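Local coordinates for nucleoside diphosphate kinase (Aquifex aeolicus, PDB 3ZTP), which probably transfers the gamma phosphate of ATP to nucleoside diphosphates through a phosphorylated enzyme intermediate, supplying the cell with nucleoside triphosphates other than ATP, at residues 6-17 / 112-122; 25-33 / 79-90. All blocks are in the same frame, centred on the assembly; numbering follows the deposited sequence.

Contact 1 of 2, residues 6-17 / 112-122; sequences TLIIVKPDAMEK and TDKGKNAIHAS. With SO4 (sulfate ion), chain D.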
# COMPACT_ATOMS: atom_id res chain seq x y z
N THR A 6 -14.16 -3.44 -13.81
CA THR A 6 -15.09 -2.64 -13.03
C THR A 6 -14.69 -2.75 -11.57
O THR A 6 -13.99 -3.69 -11.18
CB THR A 6 -16.55 -3.08 -13.27
OG1 THR A 6 -17.38 -2.12 -12.64
CG2 THR A 6 -16.86 -4.46 -12.68
N LEU A 7 -15.10 -1.78 -10.76
CA LEU A 7 -14.79 -1.79 -9.33
C LEU A 7 -16.04 -2.18 -8.56
O LEU A 7 -17.10 -1.60 -8.79
CB LEU A 7 -14.34 -0.41 -8.88
CG LEU A 7 -13.88 -0.41 -7.41
CD1 LEU A 7 -12.46 -0.91 -7.25
CD2 LEU A 7 -14.06 0.95 -6.74
N ILE A 8 -15.90 -3.12 -7.62
CA ILE A 8 -16.93 -3.32 -6.60
C ILE A 8 -16.40 -2.92 -5.24
O ILE A 8 -15.20 -3.04 -4.95
CB ILE A 8 -17.50 -4.75 -6.56
CG1 ILE A 8 -16.39 -5.79 -6.29
CG2 ILE A 8 -18.25 -5.06 -7.83
CD1 ILE A 8 -16.92 -7.16 -5.86
N ILE A 9 -17.30 -2.44 -4.39
CA ILE A 9 -16.99 -2.24 -2.96
C ILE A 9 -18.08 -2.92 -2.16
O ILE A 9 -19.26 -2.61 -2.32
CB ILE A 9 -16.91 -0.76 -2.55
CG1 ILE A 9 -15.93 -0.03 -3.45
CG2 ILE A 9 -16.48 -0.69 -1.10
CD1 ILE A 9 -15.88 1.49 -3.18
N VAL A 10 -17.66 -3.83 -1.28
CA VAL A 10 -18.58 -4.47 -0.32
C VAL A 10 -18.72 -3.51 0.84
O VAL A 10 -17.72 -3.16 1.49
CB VAL A 10 -18.07 -5.84 0.10
CG1 VAL A 10 -18.99 -6.48 1.15
CG2 VAL A 10 -17.91 -6.74 -1.12
N LYS A 11 -19.94 -3.04 1.07
CA LYS A 11 -20.21 -1.94 1.98
C LYS A 11 -20.30 -2.44 3.42
O LYS A 11 -20.38 -3.65 3.69
CB LYS A 11 -21.49 -1.23 1.56
CG LYS A 11 -21.48 -0.68 0.16
CD LYS A 11 -22.75 0.10 -0.17
CE LYS A 11 -22.68 0.85 -1.48
NZ LYS A 11 -23.95 1.50 -1.84
N PRO A 12 -20.28 -1.52 4.39
CA PRO A 12 -20.20 -1.98 5.77
C PRO A 12 -21.39 -2.82 6.23
O PRO A 12 -21.24 -3.63 7.17
CB PRO A 12 -20.06 -0.67 6.57
CG PRO A 12 -19.42 0.26 5.63
CD PRO A 12 -20.05 -0.06 4.29
N ASP A 13 -22.57 -2.62 5.65
CA ASP A 13 -23.71 -3.46 6.00
C ASP A 13 -23.45 -4.93 5.67
O ASP A 13 -23.70 -5.81 6.50
CB ASP A 13 -25.01 -2.97 5.36
CG ASP A 13 -24.95 -2.86 3.85
OD1 ASP A 13 -23.87 -2.58 3.28
OD2 ASP A 13 -26.01 -3.04 3.22
N ALA A 14 -22.98 -5.20 4.46
CA ALA A 14 -22.69 -6.57 4.06
C ALA A 14 -21.49 -7.12 4.81
O ALA A 14 -21.45 -8.32 5.12
CB ALA A 14 -22.48 -6.64 2.54
N MET A 15 -20.53 -6.27 5.12
CA MET A 15 -19.38 -6.67 5.92
C MET A 15 -19.86 -7.17 7.28
O MET A 15 -19.50 -8.27 7.70
CB MET A 15 -18.39 -5.51 6.07
CG MET A 15 -17.78 -5.12 4.75
SD MET A 15 -16.61 -6.33 4.09
CE MET A 15 -15.29 -5.87 5.23
N GLU A 16 -20.72 -6.40 7.93
CA GLU A 16 -21.20 -6.75 9.25
C GLU A 16 -22.10 -7.98 9.23
O GLU A 16 -22.12 -8.73 10.21
CB GLU A 16 -21.94 -5.55 9.86
CG GLU A 16 -21.00 -4.44 10.29
CD GLU A 16 -21.73 -3.28 10.92
OE1 GLU A 16 -22.78 -3.51 11.56
OE2 GLU A 16 -21.25 -2.13 10.78
N LYS A 17 -22.80 -8.21 8.12
CA LYS A 17 -23.65 -9.39 7.95
C LYS A 17 -22.81 -10.66 7.72
O LYS A 17 -23.34 -11.77 7.73
CB LYS A 17 -24.62 -9.23 6.77
CG LYS A 17 -25.79 -8.27 7.00
CD LYS A 17 -26.71 -8.28 5.79
CE LYS A 17 -28.02 -7.60 6.08
NZ LYS A 17 -28.88 -8.46 6.95
N THR A 112 -30.16 -4.52 2.59
CA THR A 112 -31.26 -4.18 3.49
C THR A 112 -32.29 -3.29 2.83
O THR A 112 -33.48 -3.61 2.88
CB THR A 112 -30.70 -3.51 4.75
OG1 THR A 112 -29.79 -4.40 5.41
CG2 THR A 112 -31.80 -3.12 5.72
N ASP A 113 -31.86 -2.21 2.20
CA ASP A 113 -32.79 -1.20 1.71
C ASP A 113 -32.12 -0.47 0.54
O ASP A 113 -31.19 -1.03 -0.08
CB ASP A 113 -33.23 -0.28 2.87
CG ASP A 113 -32.06 0.30 3.61
OD1 ASP A 113 -31.16 0.80 2.93
OD2 ASP A 113 -32.04 0.29 4.86
N LYS A 114 -32.55 0.73 0.20
CA LYS A 114 -31.95 1.39 -0.97
C LYS A 114 -30.65 2.12 -0.64
O LYS A 114 -29.94 2.57 -1.56
CB LYS A 114 -32.96 2.35 -1.63
CG LYS A 114 -33.28 3.57 -0.81
CD LYS A 114 -34.56 4.25 -1.32
CE LYS A 114 -34.42 4.75 -2.73
NZ LYS A 114 -35.59 5.58 -3.13
N GLY A 115 -30.35 2.29 0.64
CA GLY A 115 -29.11 2.92 1.07
C GLY A 115 -28.10 1.88 1.55
O GLY A 115 -26.97 1.81 1.05
N LYS A 116 -28.50 1.08 2.53
CA LYS A 116 -27.69 -0.05 2.96
C LYS A 116 -27.99 -1.20 2.04
O LYS A 116 -28.84 -2.07 2.33
CB LYS A 116 -27.98 -0.41 4.43
CG LYS A 116 -27.53 0.71 5.38
CD LYS A 116 -27.65 0.30 6.83
CE LYS A 116 -27.00 1.35 7.73
NZ LYS A 116 -26.60 0.80 9.05
N ASN A 117 -27.32 -1.17 0.89
CA ASN A 117 -27.62 -2.09 -0.20
C ASN A 117 -26.43 -2.95 -0.59
O ASN A 117 -26.27 -3.30 -1.76
CB ASN A 117 -28.19 -1.36 -1.42
CG ASN A 117 -27.22 -0.41 -2.05
OD1 ASN A 117 -26.12 -0.20 -1.56
ND2 ASN A 117 -27.65 0.20 -3.14
N ALA A 118 -25.60 -3.26 0.40
CA ALA A 118 -24.56 -4.30 0.34
C ALA A 118 -23.33 -4.00 -0.47
O ALA A 118 -22.24 -4.41 -0.09
CB ALA A 118 -25.15 -5.66 -0.09
N ILE A 119 -23.49 -3.37 -1.63
CA ILE A 119 -22.41 -3.34 -2.61
C ILE A 119 -22.57 -2.15 -3.53
O ILE A 119 -23.67 -1.72 -3.86
CB ILE A 119 -22.37 -4.68 -3.41
CG1 ILE A 119 -21.13 -4.80 -4.30
CG2 ILE A 119 -23.68 -4.90 -4.21
CD1 ILE A 119 -20.89 -6.23 -4.78
N HIS A 120 -21.42 -1.60 -3.92
CA HIS A 120 -21.25 -0.60 -4.95
C HIS A 120 -20.63 -1.26 -6.17
O HIS A 120 -19.71 -2.08 -6.02
CB HIS A 120 -20.25 0.47 -4.48
CG HIS A 120 -19.80 1.38 -5.57
ND1 HIS A 120 -20.49 2.52 -5.90
CD2 HIS A 120 -18.77 1.29 -6.44
CE1 HIS A 120 -19.88 3.11 -6.92
NE2 HIS A 120 -18.84 2.38 -7.26
N ALA A 121 -21.06 -0.89 -7.37
CA ALA A 121 -20.32 -1.22 -8.59
C ALA A 121 -20.27 -0.02 -9.50
O ALA A 121 -21.21 0.77 -9.56
CB ALA A 121 -20.94 -2.40 -9.33
N SER A 122 -19.17 0.11 -10.23
CA SER A 122 -19.04 1.19 -11.21
C SER A 122 -20.19 1.17 -12.22
O SER A 122 -20.65 0.12 -12.64
CB SER A 122 -17.72 1.05 -11.97
OG SER A 122 -16.62 0.92 -11.10
S SO4 D . -23.19 3.33 -4.39
O1 SO4 D . -23.84 2.07 -4.69
O2 SO4 D . -22.76 3.97 -5.63
O3 SO4 D . -24.10 4.28 -3.75
O4 SO4 D . -22.09 3.12 -3.49
O HOH W 1 -20.11 -2.62 -12.79
O HOH W 2 -25.14 3.33 -0.03
O HOH W 3 -25.92 2.52 -4.14
O HOH W 4 -27.51 -5.00 4.25
O HOH W 5 -30.95 -6.50 6.88
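Ile9 CG1 and Leu7 O both come obliquely at the imidazole of His120, while a sulfate sits at the ring's edge, close to its plane. There ND1 donates to sulfate O2 at 2.7 Å; NE2 is hydrogen-bonded to Glu131, and Phe50 meets the ring edge-to-face, so the rotation of the imidazole is fixed from several directions. The second flat group, the amide of Asn117, is approached in its carbonyl plane: Lys11 NZ lies on a lone pair of OD1, 2.8 Å away, and ND2 is held by the Thr93 carbonyl. Lys11 gets there because its chain stays extended beyond CG, running past the backbone of Ala118 and Ile119; NZ then adds weak bonds to sulfate O1 and O4. The third, the carboxylate of Asp13, is swung toward the loop by a chi1 of 57°, and its OD2 takes Ala118 N on the syn lone pair at 2.9 Å.

These groups are carried by two antiparallel strands and the loops that adjoin them. Ile9 and His120 form a hydrogen-bonded pair, Ile9 N to His120 O and His120 N to Ile9 O both 2.9 Å, and Lys11 N continues the series to Ala118 O. Ser122 OG accepts from Leu7 N at 3.1 Å and is also hydrogen-bonded to Glu131, the second-shell carboxylate that steadies His120. On the sheet face opposite Ile9 and His120, Ile8 CG2 touches Ala121 CB. With His120 the predicted phosphohistidine and Lys11 and Asn117 predicted ATP ligands, the sulfate probably marks a phosphate position in the nucleoside diphosphate kinase active site.

Contact 2 of 2, residues 25-33 / 79-90; sequences DRFIQEGFQ and GEDAIKRVREII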
# COMPACT_ATOMS: atom_id res chain seq x y z
N ASP A 25 -17.32 -15.10 -3.87
CA ASP A 25 -17.56 -16.38 -4.50
C ASP A 25 -18.47 -16.21 -5.71
O ASP A 25 -18.24 -16.78 -6.78
CB ASP A 25 -18.17 -17.38 -3.50
CG ASP A 25 -18.35 -18.75 -4.09
OD1 ASP A 25 -17.44 -19.28 -4.71
OD2 ASP A 25 -19.46 -19.30 -3.95
N ARG A 26 -19.54 -15.44 -5.55
CA ARG A 26 -20.47 -15.26 -6.64
C ARG A 26 -19.77 -14.69 -7.88
O ARG A 26 -19.96 -15.16 -9.00
CB ARG A 26 -21.61 -14.34 -6.23
CG ARG A 26 -22.57 -13.99 -7.36
CD ARG A 26 -23.26 -15.26 -7.97
NE ARG A 26 -24.38 -14.83 -8.80
CZ ARG A 26 -25.53 -14.39 -8.32
NH1 ARG A 26 -25.77 -14.45 -7.02
NH2 ARG A 26 -26.45 -13.95 -9.14
N PHE A 27 -18.97 -13.65 -7.70
CA PHE A 27 -18.32 -13.06 -8.87
C PHE A 27 -17.30 -13.99 -9.51
O PHE A 27 -17.16 -14.01 -10.70
CB PHE A 27 -17.70 -11.69 -8.52
CG PHE A 27 -18.75 -10.64 -8.29
CD1 PHE A 27 -19.52 -10.21 -9.34
CD2 PHE A 27 -18.99 -10.15 -7.04
CE1 PHE A 27 -20.52 -9.26 -9.15
CE2 PHE A 27 -19.97 -9.20 -6.84
CZ PHE A 27 -20.73 -8.76 -7.90
N ILE A 28 -16.61 -14.77 -8.69
CA ILE A 28 -15.70 -15.80 -9.21
C ILE A 28 -16.49 -16.81 -10.05
O ILE A 28 -16.10 -17.15 -11.19
CB ILE A 28 -14.94 -16.48 -8.06
CG1 ILE A 28 -13.97 -15.47 -7.42
CG2 ILE A 28 -14.19 -17.70 -8.58
CD1 ILE A 28 -13.50 -15.90 -6.04
N GLN A 29 -17.61 -17.29 -9.51
CA GLN A 29 -18.39 -18.30 -10.23
C GLN A 29 -19.07 -17.77 -11.48
O GLN A 29 -19.34 -18.52 -12.43
CB GLN A 29 -19.41 -18.95 -9.31
CG GLN A 29 -18.79 -19.66 -8.08
CD GLN A 29 -17.52 -20.42 -8.40
OE1 GLN A 29 -17.38 -21.08 -9.42
NE2 GLN A 29 -16.56 -20.30 -7.50
N GLU A 30 -19.32 -16.46 -11.52
CA GLU A 30 -19.85 -15.83 -12.72
C GLU A 30 -18.77 -15.60 -13.78
O GLU A 30 -19.08 -15.13 -14.88
CB GLU A 30 -20.52 -14.51 -12.34
CG GLU A 30 -21.79 -14.70 -11.49
CD GLU A 30 -23.04 -14.98 -12.28
OE1 GLU A 30 -22.98 -15.09 -13.52
OE2 GLU A 30 -24.12 -15.09 -11.65
N GLY A 31 -17.53 -15.95 -13.49
CA GLY A 31 -16.48 -15.98 -14.51
C GLY A 31 -15.55 -14.77 -14.51
O GLY A 31 -14.79 -14.60 -15.46
N PHE A 32 -15.61 -13.94 -13.48
CA PHE A 32 -14.74 -12.76 -13.43
C PHE A 32 -13.41 -13.10 -12.79
O PHE A 32 -13.32 -13.91 -11.86
CB PHE A 32 -15.43 -11.62 -12.67
CG PHE A 32 -16.64 -11.15 -13.37
CD1 PHE A 32 -16.50 -10.42 -14.55
CD2 PHE A 32 -17.90 -11.56 -12.98
CE1 PHE A 32 -17.59 -10.04 -15.28
CE2 PHE A 32 -19.00 -11.18 -13.72
CZ PHE A 32 -18.85 -10.43 -14.87
N GLN A 33 -12.38 -12.45 -13.29
CA GLN A 33 -11.06 -12.49 -12.69
C GLN A 33 -10.95 -11.36 -11.68
O GLN A 33 -11.22 -10.20 -12.03
CB GLN A 33 -10.00 -12.30 -13.77
CG GLN A 33 -9.90 -13.46 -14.76
CD GLN A 33 -9.54 -14.77 -14.09
OE1 GLN A 33 -8.53 -14.86 -13.39
NE2 GLN A 33 -10.38 -15.79 -14.27
N GLY A 79 -13.57 -9.02 -16.98
CA GLY A 79 -14.19 -10.02 -17.83
C GLY A 79 -14.96 -9.38 -18.97
O GLY A 79 -15.12 -8.17 -19.04
N GLU A 80 -15.43 -10.21 -19.89
CA GLU A 80 -16.24 -9.72 -21.01
C GLU A 80 -17.48 -8.98 -20.51
O GLU A 80 -18.20 -9.50 -19.65
CB GLU A 80 -16.65 -10.91 -21.87
CG GLU A 80 -17.55 -10.56 -23.04
CD GLU A 80 -16.88 -9.66 -24.04
OE1 GLU A 80 -15.64 -9.74 -24.21
OE2 GLU A 80 -17.60 -8.85 -24.66
N ASP A 81 -17.70 -7.77 -21.01
CA ASP A 81 -18.89 -7.00 -20.68
C ASP A 81 -19.04 -6.86 -19.16
O ASP A 81 -20.15 -6.80 -18.65
CB ASP A 81 -20.12 -7.69 -21.30
CG ASP A 81 -21.31 -6.75 -21.51
OD1 ASP A 81 -21.13 -5.52 -21.69
OD2 ASP A 81 -22.44 -7.28 -21.55
N ALA A 82 -17.93 -6.73 -18.44
CA ALA A 82 -17.97 -6.76 -16.97
C ALA A 82 -18.82 -5.68 -16.35
O ALA A 82 -19.48 -5.92 -15.35
CB ALA A 82 -16.57 -6.70 -16.38
N ILE A 83 -18.80 -4.48 -16.90
CA ILE A 83 -19.50 -3.39 -16.23
C ILE A 83 -21.00 -3.68 -16.18
O ILE A 83 -21.63 -3.63 -15.11
CB ILE A 83 -19.18 -2.03 -16.89
CG1 ILE A 83 -17.70 -1.68 -16.66
CG2 ILE A 83 -20.11 -0.94 -16.33
CD1 ILE A 83 -17.14 -0.64 -17.62
N LYS A 84 -21.58 -4.02 -17.31
CA LYS A 84 -23.00 -4.33 -17.36
C LYS A 84 -23.33 -5.64 -16.62
O LYS A 84 -24.33 -5.74 -15.93
CB LYS A 84 -23.48 -4.41 -18.81
CG LYS A 84 -24.90 -4.90 -19.00
CD LYS A 84 -25.23 -5.01 -20.48
CE LYS A 84 -26.65 -5.48 -20.73
NZ LYS A 84 -26.95 -5.57 -22.19
N ARG A 85 -22.49 -6.65 -16.78
CA ARG A 85 -22.80 -7.94 -16.19
C ARG A 85 -22.76 -7.85 -14.67
O ARG A 85 -23.60 -8.43 -13.98
CB ARG A 85 -21.87 -9.03 -16.70
CG ARG A 85 -22.16 -9.51 -18.11
CD ARG A 85 -21.07 -10.44 -18.65
NE ARG A 85 -20.94 -11.65 -17.85
CZ ARG A 85 -19.80 -12.33 -17.68
NH1 ARG A 85 -18.66 -11.93 -18.24
NH2 ARG A 85 -19.79 -13.41 -16.93
N VAL A 86 -21.79 -7.14 -14.12
CA VAL A 86 -21.71 -6.97 -12.68
C VAL A 86 -22.94 -6.20 -12.17
O VAL A 86 -23.51 -6.57 -11.12
CB VAL A 86 -20.36 -6.33 -12.27
CG1 VAL A 86 -20.36 -5.82 -10.82
CG2 VAL A 86 -19.24 -7.35 -12.47
N ARG A 87 -23.41 -5.21 -12.91
CA ARG A 87 -24.62 -4.51 -12.47
C ARG A 87 -25.87 -5.39 -12.51
O ARG A 87 -26.79 -5.21 -11.70
CB ARG A 87 -24.79 -3.20 -13.23
CG ARG A 87 -23.74 -2.16 -12.84
CD ARG A 87 -23.80 -0.92 -13.72
NE ARG A 87 -25.07 -0.22 -13.58
CZ ARG A 87 -26.17 -0.50 -14.27
NH1 ARG A 87 -26.17 -1.48 -15.18
NH2 ARG A 87 -27.28 0.19 -14.07
N GLU A 88 -25.90 -6.35 -13.42
CA GLU A 88 -27.01 -7.32 -13.49
C GLU A 88 -26.96 -8.31 -12.32
O GLU A 88 -27.97 -8.74 -11.78
CB GLU A 88 -26.93 -8.10 -14.81
CG GLU A 88 -27.36 -7.30 -16.02
CD GLU A 88 -27.13 -8.02 -17.34
OE1 GLU A 88 -26.50 -9.10 -17.34
OE2 GLU A 88 -27.56 -7.49 -18.38
N ILE A 89 -25.75 -8.69 -11.94
CA ILE A 89 -25.56 -9.59 -10.82
C ILE A 89 -25.92 -8.92 -9.49
O ILE A 89 -26.46 -9.58 -8.59
CB ILE A 89 -24.12 -10.11 -10.81
CG1 ILE A 89 -23.89 -11.06 -11.99
CG2 ILE A 89 -23.77 -10.82 -9.49
CD1 ILE A 89 -22.42 -11.21 -12.38
N ILE A 90 -25.61 -7.63 -9.34
CA ILE A 90 -25.89 -7.00 -8.05
C ILE A 90 -27.35 -6.63 -7.90
O ILE A 90 -27.86 -6.65 -6.77
CB ILE A 90 -24.96 -5.82 -7.72
CG1 ILE A 90 -25.28 -4.61 -8.59
CG2 ILE A 90 -23.50 -6.24 -7.86
CD1 ILE A 90 -24.38 -3.44 -8.35
O HOH W 6 -22.08 -13.97 -15.65
O HOH W 7 -16.43 -13.99 -17.86
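Gly79 presents its CA to Phe32 CD1 at 4.0 Å, where the chain turns a corner and enters a type II turn toward helix 82-90. Ala82, in the first turn of that helix, sets its CB against Phe32 CE1. One turn on, Arg85 bends at chi3 (62°), which folds its guanidinium back against the same ring: Phe32 CZ lies 3.5 Å above the centre of the guanidinium, the two planes 28° apart. In its own plane the group is held by the bond from NH1 to Glu80 O, 2.8 Å, directed at a carbonyl lone pair, and by waters that lead from NH2 to Glu30 OE1 and from NH1 to Gly31 O. A leucine in its place would probably leave the Glu80 carbonyl without this donor, break both water links and remove the group that Phe32 CZ packs against.

Val86 serves two rings. Its CG2 makes a CH-pi contact over the Phe32 face, 4.1 Å from the centroid, whereas CG1 rests on Phe27 CE1. Ile89 reaches four side chains of 25-33: CD1 meets the edge of Phe32 at CE2 (3.7 Å) and Glu30 CG, while CG2 lies against Phe27 CE1 (3.6 Å) and over one face of the Arg26 guanidinium. A salt bridge whose N-H points almost straight at Glu30 OE2, on its anti lone pair (Arg26 NE to OE2 2.9 Å), and the Asn104 carbonyl position that guanidinium. Ile90 CG2 lies at the Phe27 ring edge, in plane, 3.7 Å from Phe27 CZ.

A Schellman motif at Gly31 ends helix 20-29 and sends the chain to Phe32. The two helix segments cross at 133°, forming the aromatic and aliphatic interface of two helices on one side of the antiparallel sheet of the ferredoxin-like fold.

Contact 1 joins the first and last strands in the chain, neighbours in the four-stranded antiparallel sheet (order 2-3-1-4), with 119-121 at its edge within this chain, and contact 2 joins the two helices lying against one side of it; their centres are about 15 Å apart. Along the chain the segments come as 6-17, 25-33, 79-90 and 112-122, contact 2 nested inside the loop that contact 1 closes. They meet directly: Ile119 CD1 packs on Phe27 CE2, and Ile8 CG2 on Val86 CG1, both at 3.7 Å. The example illustrates how a ferredoxin-like sheet divides its labour, one surface of the strand pair carrying the predicted phosphohistidine while the other rests on a helical layer.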